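Local structure of SusD homolog (Bacteroides thetaiotaomicron, 4MRU) at residues A327-F332 and T354-S359; A166-E171 and W195-H200; C266-Y271 and P393-V398; K256-V260 and M307-N313. The protein probably binds host mucin O-glycans at the cell surface as a SusD-like lipoprotein, helping a gut bacterium to capture sugars for uptake. All blocks are in the same frame, centred on the assembly; numbering follows the deposited sequence.

Overall arrangement
The four contacts show how distant parts of a mostly helical SusD-like chain meet. Contact 2 closes first along the chain, pairing helices 152-173 and 192-209. Contact 4 follows, between strand 258-260 and the chain that leaves helix 304-309. Contact 1 joins helices 327-339 and 348-363, and lies nested within the long loop that contact 3 closes from helix 262-270 to 393-398. Contacts 3 and 4 alternate along the chain, with centres about 21 Å apart; the centres of contacts 1 and 3 are about 18 Å apart. Contact 2, a local helix pair, lies across the chain's centre from contacts 3 and 4, two crossing connections that bring sequence-distant segments together.

Contact 1 of 4, residues A327-F332 and T354-S359; sequences ASEVAF and TGVKLS
The ring of F332 lies against G355, and the side chain of S328, in the conformer described, turns to the same glycine, in a closely packed antiparallel helix pair of the TPR-like SusD fold. The axes of the two helical segments come within 7.8 Å at 171°, a spacing that illustrates how a glycine lets helices draw together. G355 CA sits over one face of the phenyl ring, toward its rim, in a CH-pi contact 4.0 Å from the centroid of the F332 ring. V356 CG2 instead meets the ring edge in its plane, 3.8 Å from F332 CZ. With CG anti to the carbonyl carbon (chi1 -70°), F332 sends its ring across to the second helix, where Q418 of helix 408-423 also touches it. Replacing this phenyl by an alanine removes the surface met by G355 and V356 and would probably leave a gap between the helices. A331 points its methyl toward the glycine, CB to G355 CA 3.5 Å; a CB on G355 would clash with the F332 ring and press tightly on that methyl. Toward the start of helix 327-339, L358 CD1 reaches A327 CB at 3.8 Å and also packs loosely on A331. The polar part of the interface is a single bond: in this conformer S328 OG donates to G355 O over 2.7 Å, from above the carbonyl plane. The oxygen then has two donors, because the helical S359 N approaches it from the opposite face of the same plane.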
loop_
_atom_site.group_PDB
_atom_site.type_symbol
_atom_site.label_atom_id
_atom_site.label_comp_id
_atom_site.label_asym_id
_atom_site.label_seq_id
_atom_site.Cartn_x
_atom_site.Cartn_y
_atom_site.Cartn_z
ATOM N N ALA A 327 10.218 -5.598 7.919
ATOM C CA ALA A 327 10.469 -5.370 9.347
ATOM C C ALA A 327 10.253 -3.926 9.741
ATOM O O ALA A 327 9.725 -3.672 10.803
ATOM C CB ALA A 327 11.873 -5.805 9.698
ATOM N N SER A 328 10.652 -2.972 8.908
ATOM C CA SER A 328 10.413 -1.551 9.213
ATOM C C SER A 328 8.924 -1.259 9.365
ATOM O O SER A 328 8.497 -0.630 10.327
ATOM C CB SER A 328 10.998 -0.644 8.126
ATOM O OG SER A 328 10.774 0.708 8.425
ATOM N N GLU A 329 8.114 -1.758 8.447
ATOM C CA GLU A 329 6.653 -1.507 8.511
ATOM C C GLU A 329 6.068 -2.079 9.798
ATOM O O GLU A 329 5.280 -1.435 10.517
ATOM C CB GLU A 329 5.906 -2.078 7.299
ATOM C CG GLU A 329 4.370 -1.870 7.404
ATOM C CD GLU A 329 3.469 -2.552 6.333
ATOM O OE1 GLU A 329 3.953 -3.089 5.311
ATOM O OE2 GLU A 329 2.227 -2.553 6.547
ATOM N N VAL A 330 6.491 -3.290 10.141
ATOM C CA VAL A 330 6.015 -3.952 11.369
ATOM C C VAL A 330 6.418 -3.165 12.622
ATOM O O VAL A 330 5.613 -2.969 13.512
ATOM C CB VAL A 330 6.546 -5.406 11.432
ATOM C CG1 VAL A 330 6.361 -6.017 12.818
ATOM C CG2 VAL A 330 5.809 -6.229 10.416
ATOM N N ALA A 331 7.642 -2.627 12.634
ATOM C CA ALA A 331 8.079 -1.793 13.732
ATOM C C ALA A 331 7.214 -0.529 13.861
ATOM O O ALA A 331 6.884 -0.137 14.965
ATOM C CB ALA A 331 9.564 -1.428 13.596
ATOM N N PHE A 332 6.863 0.115 12.744
ATOM C CA PHE A 332 6.016 1.315 12.789
ATOM C C PHE A 332 4.602 0.996 13.221
ATOM O O PHE A 332 3.960 1.772 13.929
ATOM C CB PHE A 332 6.030 2.052 11.439
ATOM C CG PHE A 332 7.344 2.704 11.144
ATOM C CD1 PHE A 332 7.900 3.612 12.036
ATOM C CD2 PHE A 332 8.014 2.443 9.972
ATOM C CE1 PHE A 332 9.111 4.223 11.749
ATOM C CE2 PHE A 332 9.231 3.045 9.671
ATOM C CZ PHE A 332 9.771 3.966 10.547
ATOM N N THR A 354 13.531 2.008 15.913
ATOM C CA THR A 354 13.857 0.738 15.289
ATOM C C THR A 354 13.303 0.638 13.846
ATOM O O THR A 354 13.987 0.165 12.960
ATOM C CB THR A 354 13.329 -0.419 16.164
ATOM O OG1 THR A 354 14.022 -0.393 17.398
ATOM C CG2 THR A 354 13.503 -1.746 15.480
ATOM N N GLY A 355 12.121 1.162 13.598
ATOM C CA GLY A 355 11.566 1.161 12.264
ATOM C C GLY A 355 12.411 1.958 11.300
ATOM O O GLY A 355 12.657 1.528 10.182
ATOM N N VAL A 356 12.877 3.126 11.739
ATOM C CA VAL A 356 13.696 3.959 10.888
ATOM C C VAL A 356 15.031 3.227 10.612
ATOM O O VAL A 356 15.525 3.179 9.483
ATOM C CB VAL A 356 13.959 5.336 11.526
ATOM C CG1 VAL A 356 14.951 6.130 10.695
ATOM C CG2 VAL A 356 12.660 6.112 11.667
ATOM N N LYS A 357 15.638 2.726 11.663
ATOM C CA LYS A 357 16.919 1.989 11.551
ATOM C C LYS A 357 16.839 0.782 10.597
ATOM O O LYS A 357 17.759 0.532 9.796
ATOM C CB LYS A 357 17.415 1.566 12.919
ATOM C CG LYS A 357 17.996 2.748 13.705
ATOM C CD LYS A 357 18.562 2.333 15.067
ATOM C CE LYS A 357 17.440 1.904 15.994
ATOM N NZ LYS A 357 17.885 1.917 17.430
ATOM N N LEU A 358 15.783 0.014 10.734
ATOM C CA LEU A 358 15.522 -1.117 9.867
ATOM C C LEU A 358 15.351 -0.693 8.422
ATOM O O LEU A 358 15.826 -1.388 7.538
ATOM C CB LEU A 358 14.264 -1.872 10.306
ATOM C CG LEU A 358 14.427 -2.688 11.574
ATOM C CD1 LEU A 358 13.080 -3.134 12.112
ATOM C CD2 LEU A 358 15.321 -3.892 11.343
ATOM N N SER A 359 14.627 0.396 8.169
ATOM C CA SER A 359 14.494 0.865 6.784
ATOM C C SER A 359 15.857 1.293 6.220
ATOM O O SER A 359 16.173 0.978 5.095
ATOM C CB SER A 359 13.487 1.996 6.681
ATOM O OG SER A 359 13.486 2.591 5.417
#

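Contact 2 of 4, residues A166-E171 and W195-H200; sequences ADQALE and WRLFLH. With EDO (1,2-ethanediol), chain E.
D167 is gripped by an arginine and a histidine of the same neighbouring helix, which meet one of its carboxylate oxygens from opposite faces of its plane. The setting is an antiparallel helix pair of the TPR-like SusD fold, helix 152-173 against helix 192-209, whose local axes run 10.4 Å apart. R196 takes the carboxylate side-on: NE binds D167 OD1 at 2.7 Å, and NH2 reaches D167 OD2 at 3.2 Å, both on the syn side. The two flat groups lie only 20° apart, a nearly coplanar salt bridge. A bend at chi3 of R196 (71°) swings the guanidinium round to present this edge. H200 comes at a different attitude, its ring 78° from the carboxylate, with NE2 donating to D167 OD2 over 2.7 Å; its other nitrogen, ND1, is bonded to G230 O. With so many donors around it, D167 is likely to be stabilised as a carboxylate. H200 CE1 and E171 CB flank the guanidinium on opposite faces. The carboxylate of E171 adds charge attraction only, since OE2 lies 3.4 Å from R196 NH2 but well out of the guanidinium plane. Beside the polar network L199 packs with both methyls on the first helix, CD1 4.0 Å from A166 CB and CD2 against D167 CB. L170 lays its CB against R196 CG, the two chains sliding past each other in opposite directions. A 1,2-ethanediol, probably from the crystallisation liquor, also binds the carboxylate, its O1 donating to D167 OD2 over 2.9 Å.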
loop_
_atom_site.group_PDB
_atom_site.type_symbol
_atom_site.label_atom_id
_atom_site.label_comp_id
_atom_site.label_asym_id
_atom_site.label_seq_id
_atom_site.Cartn_x
_atom_site.Cartn_y
_atom_site.Cartn_z
ATOM N N ALA A 166 -5.507 -20.617 8.389
ATOM C CA ALA A 166 -4.252 -20.882 7.700
ATOM C C ALA A 166 -3.124 -21.050 8.689
ATOM O O ALA A 166 -2.264 -21.952 8.532
ATOM C CB ALA A 166 -3.921 -19.782 6.717
ATOM N N ASP A 167 -3.084 -20.182 9.695
ATOM C CA ASP A 167 -2.011 -20.239 10.652
ATOM C C ASP A 167 -1.988 -21.543 11.409
ATOM O O ASP A 167 -0.915 -22.114 11.652
ATOM C CB ASP A 167 -2.143 -19.090 11.656
ATOM C CG ASP A 167 -0.865 -18.828 12.386
ATOM O OD1 ASP A 167 0.206 -19.142 11.841
ATOM O OD2 ASP A 167 -0.920 -18.283 13.513
ATOM N N GLN A 168 -3.155 -22.005 11.842
ATOM C CA GLN A 168 -3.220 -23.300 12.528
ATOM C C GLN A 168 -2.665 -24.430 11.660
ATOM O O GLN A 168 -1.950 -25.327 12.164
ATOM C CB GLN A 168 -4.657 -23.617 12.927
ATOM C CG GLN A 168 -4.801 -24.930 13.698
ATOM C CD GLN A 168 -6.239 -25.310 13.970
ATOM O OE1 GLN A 168 -7.176 -24.740 13.411
ATOM N NE2 GLN A 168 -6.418 -26.298 14.835
ATOM N N ALA A 169 -2.977 -24.403 10.361
ATOM C CA ALA A 169 -2.583 -25.485 9.492
ATOM C C ALA A 169 -1.068 -25.434 9.244
ATOM O O ALA A 169 -0.411 -26.477 9.188
ATOM C CB ALA A 169 -3.364 -25.455 8.183
ATOM N N LEU A 170 -0.509 -24.233 9.146
ATOM C CA LEU A 170 0.934 -24.080 9.028
ATOM C C LEU A 170 1.665 -24.544 10.304
ATOM O O LEU A 170 2.633 -25.320 10.232
ATOM C CB LEU A 170 1.301 -22.637 8.755
ATOM C CG LEU A 170 0.904 -22.155 7.352
ATOM C CD1 LEU A 170 1.272 -20.695 7.229
ATOM C CD2 LEU A 170 1.535 -22.980 6.232
ATOM N N GLU A 171 1.194 -24.070 11.453
ATOM C CA GLU A 171 1.786 -24.453 12.709
ATOM C C GLU A 171 1.713 -25.959 12.912
ATOM O O GLU A 171 2.679 -26.546 13.360
ATOM C CB GLU A 171 1.074 -23.763 13.841
ATOM C CG GLU A 171 1.594 -24.065 15.248
ATOM C CD GLU A 171 0.742 -23.372 16.298
ATOM O OE1 GLU A 171 -0.399 -23.819 16.537
ATOM O OE2 GLU A 171 1.169 -22.357 16.844
ATOM N N TRP A 195 6.518 -17.894 6.449
ATOM C CA TRP A 195 5.108 -17.634 6.122
ATOM C C TRP A 195 4.304 -17.290 7.381
ATOM O O TRP A 195 3.453 -16.387 7.322
ATOM C CB TRP A 195 4.468 -18.800 5.365
ATOM C CG TRP A 195 4.817 -18.798 3.929
ATOM C CD1 TRP A 195 5.613 -19.671 3.268
ATOM C CD2 TRP A 195 4.416 -17.808 2.970
ATOM N NE1 TRP A 195 5.715 -19.324 1.937
ATOM C CE2 TRP A 195 5.001 -18.172 1.726
ATOM C CE3 TRP A 195 3.655 -16.640 3.047
ATOM C CZ2 TRP A 195 4.833 -17.405 0.572
ATOM C CZ3 TRP A 195 3.486 -15.861 1.890
ATOM C CH2 TRP A 195 4.038 -16.272 0.658
ATOM N N ARG A 196 4.592 -17.922 8.529
ATOM C CA ARG A 196 3.850 -17.546 9.754
ATOM C C ARG A 196 4.176 -16.125 10.253
ATOM O O ARG A 196 3.283 -15.403 10.686
ATOM C CB ARG A 196 4.068 -18.553 10.893
ATOM C CG ARG A 196 3.462 -19.912 10.542
ATOM C CD ARG A 196 3.460 -20.829 11.752
ATOM N NE ARG A 196 2.476 -20.355 12.689
ATOM C CZ ARG A 196 2.668 -20.152 13.985
ATOM N NH1 ARG A 196 3.824 -20.400 14.569
ATOM N NH2 ARG A 196 1.654 -19.710 14.705
ATOM N N LEU A 197 5.443 -15.727 10.195
ATOM C CA LEU A 197 5.818 -14.378 10.550
ATOM C C LEU A 197 5.055 -13.392 9.685
ATOM O O LEU A 197 4.479 -12.381 10.176
ATOM C CB LEU A 197 7.317 -14.164 10.387
ATOM C CG LEU A 197 8.211 -15.013 11.304
ATOM C CD1 LEU A 197 9.674 -14.715 10.977
ATOM C CD2 LEU A 197 7.888 -14.735 12.750
ATOM N N PHE A 198 5.026 -13.681 8.391
ATOM C CA PHE A 198 4.328 -12.787 7.479
ATOM C C PHE A 198 2.838 -12.747 7.815
ATOM O O PHE A 198 2.217 -11.673 7.847
ATOM C CB PHE A 198 4.520 -13.199 6.016
ATOM C CG PHE A 198 3.613 -12.497 5.093
ATOM C CD1 PHE A 198 3.834 -11.160 4.784
ATOM C CD2 PHE A 198 2.521 -13.139 4.551
ATOM C CE1 PHE A 198 2.977 -10.479 3.938
ATOM C CE2 PHE A 198 1.660 -12.461 3.718
ATOM C CZ PHE A 198 1.908 -11.138 3.393
ATOM N N LEU A 199 2.252 -13.909 8.007
ATOM C CA LEU A 199 0.808 -13.956 8.335
ATOM C C LEU A 199 0.479 -13.127 9.566
ATOM O O LEU A 199 -0.504 -12.379 9.590
ATOM C CB LEU A 199 0.385 -15.406 8.541
ATOM C CG LEU A 199 -1.065 -15.761 8.781
ATOM C CD1 LEU A 199 -1.292 -17.189 8.299
ATOM C CD2 LEU A 199 -1.432 -15.620 10.240
ATOM N N HIS A 200 1.295 -13.266 10.600
ATOM C CA HIS A 200 1.100 -12.459 11.826
ATOM C C HIS A 200 1.287 -10.954 11.595
ATOM O O HIS A 200 0.610 -10.127 12.209
ATOM C CB HIS A 200 2.019 -12.953 12.918
ATOM C CG HIS A 200 1.792 -14.385 13.273
ATOM N ND1 HIS A 200 2.827 -15.249 13.600
ATOM C CD2 HIS A 200 0.668 -15.134 13.262
ATOM C CE1 HIS A 200 2.323 -16.444 13.848
ATOM N NE2 HIS A 200 1.024 -16.406 13.614
HETATM C C1 EDO E . -3.295 -16.282 15.453
HETATM O O1 EDO E . -3.173 -16.534 14.054
HETATM C C2 EDO E . -2.048 -15.565 15.912
HETATM O O2 EDO E . -2.184 -14.222 15.466
#

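Contact 3 of 4, residues C266-Y271 and P393-V398; sequences CYMNGY and PANITV. With EDO (1,2-ethanediol), chain I.
Y271 OH donates to I396 O over 2.6 Å and also accepts a hydrogen bond from a water. That water reaches T397 O too, though weakly. The phenol approaches I396 O from above the carbonyl plane, while the oxygen itself lies at the edge of the tyrosine ring. One face of this ring receives V398 CG2, centred almost exactly on the normal, 3.8 Å from the centroid of the Y271 ring in a CH-pi contact. A phenylalanine in its place would probably leave I396 O without this donor and the water without its acceptor. Within the SusD-like fold the site is close to N373, a residue seen to bind magnesium in this protein: its side chain is about 7 Å from that of V398. The second aromatic residue, Y267, serves the other end of the loop. Its CE1 lies 3.6 Å from P393 CG as the two side chains slide past each other in opposite directions, and its plane is met at the edge by I396 CG2. A394 CB sits close by the hydroxyl, whose hydrogen-bond partner is K441 O; W420 packs edge-to-face with the same ring. Two tyrosines thus fasten an irregular loop, far along the chain, to the end of helix 262-270: aromatic carbon supplies the packing, and the phenol of Y271 supplies a donor for a backbone carbonyl that no regular strand pairs.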
loop_
_atom_site.group_PDB
_atom_site.type_symbol
_atom_site.label_atom_id
_atom_site.label_comp_id
_atom_site.label_asym_id
_atom_site.label_seq_id
_atom_site.Cartn_x
_atom_site.Cartn_y
_atom_site.Cartn_z
ATOM N N CYS A 266 9.575 16.548 -1.227
ATOM C CA CYS A 266 9.534 17.620 -0.245
ATOM C C CYS A 266 9.951 17.150 1.138
ATOM O O CYS A 266 10.757 17.800 1.814
ATOM C CB CYS A 266 8.122 18.214 -0.118
ATOM S SG CYS A 266 7.678 19.269 -1.496
ATOM N N TYR A 267 9.397 16.020 1.574
ATOM C CA TYR A 267 9.770 15.486 2.847
ATOM C C TYR A 267 11.253 15.036 2.857
ATOM O O TYR A 267 11.985 15.420 3.735
ATOM C CB TYR A 267 8.911 14.292 3.233
ATOM C CG TYR A 267 7.532 14.631 3.722
ATOM C CD1 TYR A 267 6.492 14.927 2.835
ATOM C CD2 TYR A 267 7.250 14.652 5.101
ATOM C CE1 TYR A 267 5.225 15.197 3.286
ATOM C CE2 TYR A 267 5.986 14.956 5.551
ATOM C CZ TYR A 267 4.985 15.233 4.667
ATOM O OH TYR A 267 3.743 15.492 5.176
HETATM N N MSE A 268 11.664 14.229 1.879
HETATM C CA MSE A 268 12.996 13.579 1.934
HETATM C C MSE A 268 14.108 14.579 1.625
HETATM O O MSE A 268 15.206 14.446 2.194
HETATM C CB MSE A 268 13.062 12.369 1.016
HETATM C CG MSE A 268 12.305 11.198 1.613
HETATM SE SE MSE A 268 12.299 9.647 0.416
HETATM C CE MSE A 268 14.023 8.801 1.045
ATOM N N ASN A 269 13.884 15.571 0.773
ATOM C CA ASN A 269 14.862 16.680 0.639
ATOM C C ASN A 269 14.914 17.560 1.899
ATOM O O ASN A 269 15.982 17.973 2.319
ATOM C CB ASN A 269 14.600 17.573 -0.567
ATOM C CG ASN A 269 15.067 16.962 -1.871
ATOM O OD1 ASN A 269 15.724 15.903 -1.925
ATOM N ND2 ASN A 269 14.754 17.636 -2.932
ATOM N N GLY A 270 13.752 17.863 2.480
ATOM C CA GLY A 270 13.708 18.641 3.732
ATOM C C GLY A 270 14.510 17.953 4.840
ATOM O O GLY A 270 15.224 18.590 5.588
ATOM N N TYR A 271 14.375 16.634 4.940
ATOM C CA TYR A 271 15.063 15.853 5.956
ATOM C C TYR A 271 16.471 15.488 5.555
ATOM O O TYR A 271 17.175 14.840 6.335
ATOM C CB TYR A 271 14.293 14.558 6.236
ATOM C CG TYR A 271 12.874 14.661 6.782
ATOM C CD1 TYR A 271 12.437 15.758 7.512
ATOM C CD2 TYR A 271 11.987 13.601 6.616
ATOM C CE1 TYR A 271 11.152 15.804 8.057
ATOM C CE2 TYR A 271 10.704 13.629 7.161
ATOM C CZ TYR A 271 10.295 14.740 7.870
ATOM O OH TYR A 271 9.040 14.755 8.406
ATOM N N PRO A 393 4.141 20.800 2.578
ATOM C CA PRO A 393 2.959 20.033 2.964
ATOM C C PRO A 393 2.776 19.850 4.474
ATOM O O PRO A 393 1.653 19.571 4.908
ATOM C CB PRO A 393 3.205 18.664 2.322
ATOM C CG PRO A 393 4.690 18.567 2.206
ATOM C CD PRO A 393 5.164 19.960 1.934
ATOM N N ALA A 394 3.859 19.983 5.256
ATOM C CA ALA A 394 3.819 19.681 6.698
ATOM C C ALA A 394 4.984 20.293 7.412
ATOM O O ALA A 394 5.987 20.675 6.782
ATOM C CB ALA A 394 3.814 18.166 6.910
ATOM N N ASN A 395 4.913 20.347 8.735
ATOM C CA ASN A 395 6.076 20.783 9.502
ATOM C C ASN A 395 6.630 19.676 10.405
ATOM O O ASN A 395 7.592 19.897 11.101
ATOM C CB ASN A 395 5.749 22.048 10.287
ATOM C CG ASN A 395 4.825 21.800 11.450
ATOM O OD1 ASN A 395 4.278 20.706 11.646
ATOM N ND2 ASN A 395 4.672 22.823 12.264
ATOM N N ILE A 396 6.079 18.475 10.303
ATOM C CA ILE A 396 6.509 17.331 11.105
ATOM C C ILE A 396 7.999 17.014 10.939
ATOM O O ILE A 396 8.517 16.899 9.842
ATOM C CB ILE A 396 5.671 16.046 10.810
ATOM C CG1 ILE A 396 5.938 14.921 11.848
ATOM C CG2 ILE A 396 5.906 15.526 9.397
ATOM C CD1 ILE A 396 5.501 15.264 13.255
ATOM N N THR A 397 8.682 16.868 12.065
ATOM C CA THR A 397 10.096 16.516 12.063
ATOM C C THR A 397 10.295 15.081 12.406
ATOM O O THR A 397 9.374 14.387 12.883
ATOM C CB THR A 397 10.851 17.357 13.092
ATOM O OG1 THR A 397 10.343 17.056 14.374
ATOM C CG2 THR A 397 10.684 18.875 12.836
ATOM N N VAL A 398 11.514 14.609 12.207
ATOM C CA VAL A 398 11.840 13.204 12.524
ATOM C C VAL A 398 11.984 12.945 14.023
ATOM O O VAL A 398 11.510 11.924 14.535
ATOM C CB VAL A 398 13.143 12.749 11.861
ATOM C CG1 VAL A 398 13.435 11.293 12.219
ATOM C CG2 VAL A 398 13.065 12.919 10.343
HETATM C C1 EDO I . 12.005 20.099 -2.177
HETATM O O1 EDO I . 13.392 20.302 -2.506
HETATM C C2 EDO I . 11.113 20.225 -3.411
HETATM O O2 EDO I . 11.197 21.512 -4.098
HETATM O O HOH W 1 9.058 12.363 10.188
#

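Contact 4 of 4, residues K256-V260 and M307-N313; sequences KDYRV and MITSYSN
R259 threads its side chain between the backbone leaving helix 304-309 and the side chain of N313, where a short strand meets an irregular turn of the SusD fold. Strand 258-260 pairs antiparallel with 58-60, and this contact ties it also to residues 307-313. At the root, R259 CB lies beside S312 O and packs on Y311 CB at 4.0 Å. CG then passes 3.6 Å from M307 O, a buried carbonyl with no hydrogen-bonding partner in the model. The bend about CB-CG (chi2 -70°) carries R259 CD to 3.3 Å from S312 O. NE donates to I308 O over 3.0 Å, in the carbonyl plane and on a lone pair. Of the two terminal nitrogens, NH1 folds back to Y258 O in its own segment and is also bonded to F252 O of helix 248-254. NH2 donates to a water, and lies near I308 CG2. The amide of N313 is stacked over one guanidinium face, the planes 21° apart, with N313 CG 3.3 Å from R259 NH1. The guanidinium N-H groups thus face three backbone carbonyls and a water, whose dipoles probably help to offset its charge. Beside it K256 crosses I308 at about a right angle, CD to CG2, and its backbone carbonyl rests on I308 CG1 while bonding to T61. The strand residue next to the arginine closes the contact: V260 N donates to S312 O over 2.9 Å, nearly straight at 172°.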
loop_
_atom_site.group_PDB
_atom_site.type_symbol
_atom_site.label_atom_id
_atom_site.label_comp_id
_atom_site.label_asym_id
_atom_site.label_seq_id
_atom_site.Cartn_x
_atom_site.Cartn_y
_atom_site.Cartn_z
ATOM N N LYS A 256 8.547 5.053 -19.525
ATOM C CA LYS A 256 8.766 6.366 -18.920
ATOM C C LYS A 256 7.445 7.153 -18.738
ATOM O O LYS A 256 7.408 8.355 -18.993
ATOM C CB LYS A 256 9.796 7.170 -19.746
ATOM C CG LYS A 256 11.082 6.370 -20.020
ATOM C CD LYS A 256 12.113 7.197 -20.770
ATOM C CE LYS A 256 13.143 6.289 -21.396
ATOM N NZ LYS A 256 14.328 7.063 -21.859
ATOM N N ASP A 257 6.393 6.450 -18.303
ATOM C CA ASP A 257 5.077 7.007 -18.106
ATOM C C ASP A 257 4.894 7.666 -16.718
ATOM O O ASP A 257 3.897 8.315 -16.480
ATOM C CB ASP A 257 4.001 5.934 -18.266
ATOM C CG ASP A 257 3.681 5.597 -19.709
ATOM O OD1 ASP A 257 4.209 6.241 -20.637
ATOM O OD2 ASP A 257 2.885 4.655 -19.896
ATOM N N TYR A 258 5.828 7.472 -15.798
ATOM C CA TYR A 258 5.717 7.990 -14.430
ATOM C C TYR A 258 7.033 8.560 -13.942
ATOM O O TYR A 258 8.121 8.026 -14.241
ATOM C CB TYR A 258 5.236 6.898 -13.432
ATOM C CG TYR A 258 4.009 6.229 -13.959
ATOM C CD1 TYR A 258 2.766 6.813 -13.803
ATOM C CD2 TYR A 258 4.109 5.099 -14.800
ATOM C CE1 TYR A 258 1.631 6.248 -14.399
ATOM C CE2 TYR A 258 2.968 4.555 -15.401
ATOM C CZ TYR A 258 1.756 5.145 -15.192
ATOM O OH TYR A 258 0.662 4.637 -15.819
ATOM N N ARG A 259 6.936 9.619 -13.138
ATOM C CA ARG A 259 8.088 10.111 -12.414
ATOM C C ARG A 259 7.672 10.351 -10.970
ATOM O O ARG A 259 6.500 10.307 -10.613
ATOM C CB ARG A 259 8.676 11.382 -13.058
ATOM C CG ARG A 259 9.312 11.212 -14.433
ATOM C CD ARG A 259 10.578 10.431 -14.249
ATOM N NE ARG A 259 11.350 10.050 -15.439
ATOM C CZ ARG A 259 11.407 8.823 -15.966
ATOM N NH1 ARG A 259 10.613 7.839 -15.554
ATOM N NH2 ARG A 259 12.268 8.588 -16.936
ATOM N N VAL A 260 8.656 10.615 -10.149
ATOM C CA VAL A 260 8.441 10.776 -8.742
ATOM C C VAL A 260 7.666 12.053 -8.436
ATOM O O VAL A 260 7.877 13.102 -9.040
ATOM C CB VAL A 260 9.804 10.759 -7.989
ATOM C CG1 VAL A 260 9.588 10.935 -6.502
ATOM C CG2 VAL A 260 10.521 9.463 -8.257
HETATM N N MSE A 307 8.588 16.447 -18.949
HETATM C CA MSE A 307 8.139 15.758 -17.725
HETATM C C MSE A 307 9.025 14.583 -17.429
HETATM O O MSE A 307 9.304 14.294 -16.284
HETATM C CB MSE A 307 6.705 15.214 -17.836
HETATM C CG MSE A 307 5.621 16.223 -18.194
HETATM SE SE MSE A 307 5.461 17.644 -16.812
HETATM C CE MSE A 307 6.510 18.899 -17.771
ATOM N N ILE A 308 9.480 13.900 -18.466
ATOM C CA ILE A 308 10.321 12.717 -18.304
ATOM C C ILE A 308 11.726 13.103 -17.847
ATOM O O ILE A 308 12.276 12.485 -16.971
ATOM C CB ILE A 308 10.398 11.930 -19.622
ATOM C CG1 ILE A 308 9.073 11.203 -19.873
ATOM C CG2 ILE A 308 11.583 10.951 -19.641
ATOM C CD1 ILE A 308 8.887 10.794 -21.322
ATOM N N THR A 309 12.269 14.186 -18.393
ATOM C CA THR A 309 13.677 14.548 -18.117
ATOM C C THR A 309 13.869 15.537 -16.958
ATOM O O THR A 309 14.964 15.642 -16.445
ATOM C CB THR A 309 14.368 15.119 -19.368
ATOM O OG1 THR A 309 13.662 16.278 -19.821
ATOM C CG2 THR A 309 14.446 14.057 -20.519
ATOM N N SER A 310 12.827 16.236 -16.536
ATOM C CA SER A 310 12.997 17.289 -15.524
ATOM C C SER A 310 12.771 16.825 -14.093
ATOM O O SER A 310 12.981 17.591 -13.146
ATOM C CB SER A 310 12.031 18.424 -15.812
ATOM O OG SER A 310 12.313 18.941 -17.093
ATOM N N TYR A 311 12.260 15.602 -13.944
ATOM C CA TYR A 311 11.920 15.050 -12.641
ATOM C C TYR A 311 12.601 13.699 -12.430
ATOM O O TYR A 311 12.818 12.955 -13.360
ATOM C CB TYR A 311 10.397 14.903 -12.493
ATOM C CG TYR A 311 9.729 16.222 -12.724
ATOM C CD1 TYR A 311 9.758 17.209 -11.751
ATOM C CD2 TYR A 311 9.057 16.479 -13.906
ATOM C CE1 TYR A 311 9.168 18.442 -11.969
ATOM C CE2 TYR A 311 8.471 17.704 -14.138
ATOM C CZ TYR A 311 8.536 18.695 -13.168
ATOM O OH TYR A 311 7.952 19.919 -13.392
ATOM N N SER A 312 12.934 13.425 -11.183
ATOM C CA SER A 312 13.532 12.160 -10.784
ATOM C C SER A 312 12.622 10.988 -11.156
ATOM O O SER A 312 11.403 11.106 -11.087
ATOM C CB SER A 312 13.787 12.155 -9.273
ATOM O OG SER A 312 14.777 13.076 -8.916
ATOM N N ASN A 313 13.248 9.864 -11.471
ATOM C CA ASN A 313 12.606 8.557 -11.557
ATOM C C ASN A 313 12.815 7.792 -10.267
ATOM O O ASN A 313 13.683 8.135 -9.479
ATOM C CB ASN A 313 13.229 7.761 -12.709
ATOM C CG ASN A 313 12.413 6.552 -13.128
ATOM O OD1 ASN A 313 11.345 6.268 -12.607
ATOM N ND2 ASN A 313 12.945 5.825 -14.069
HETATM O O HOH W 2 14.576 10.014 -17.135
#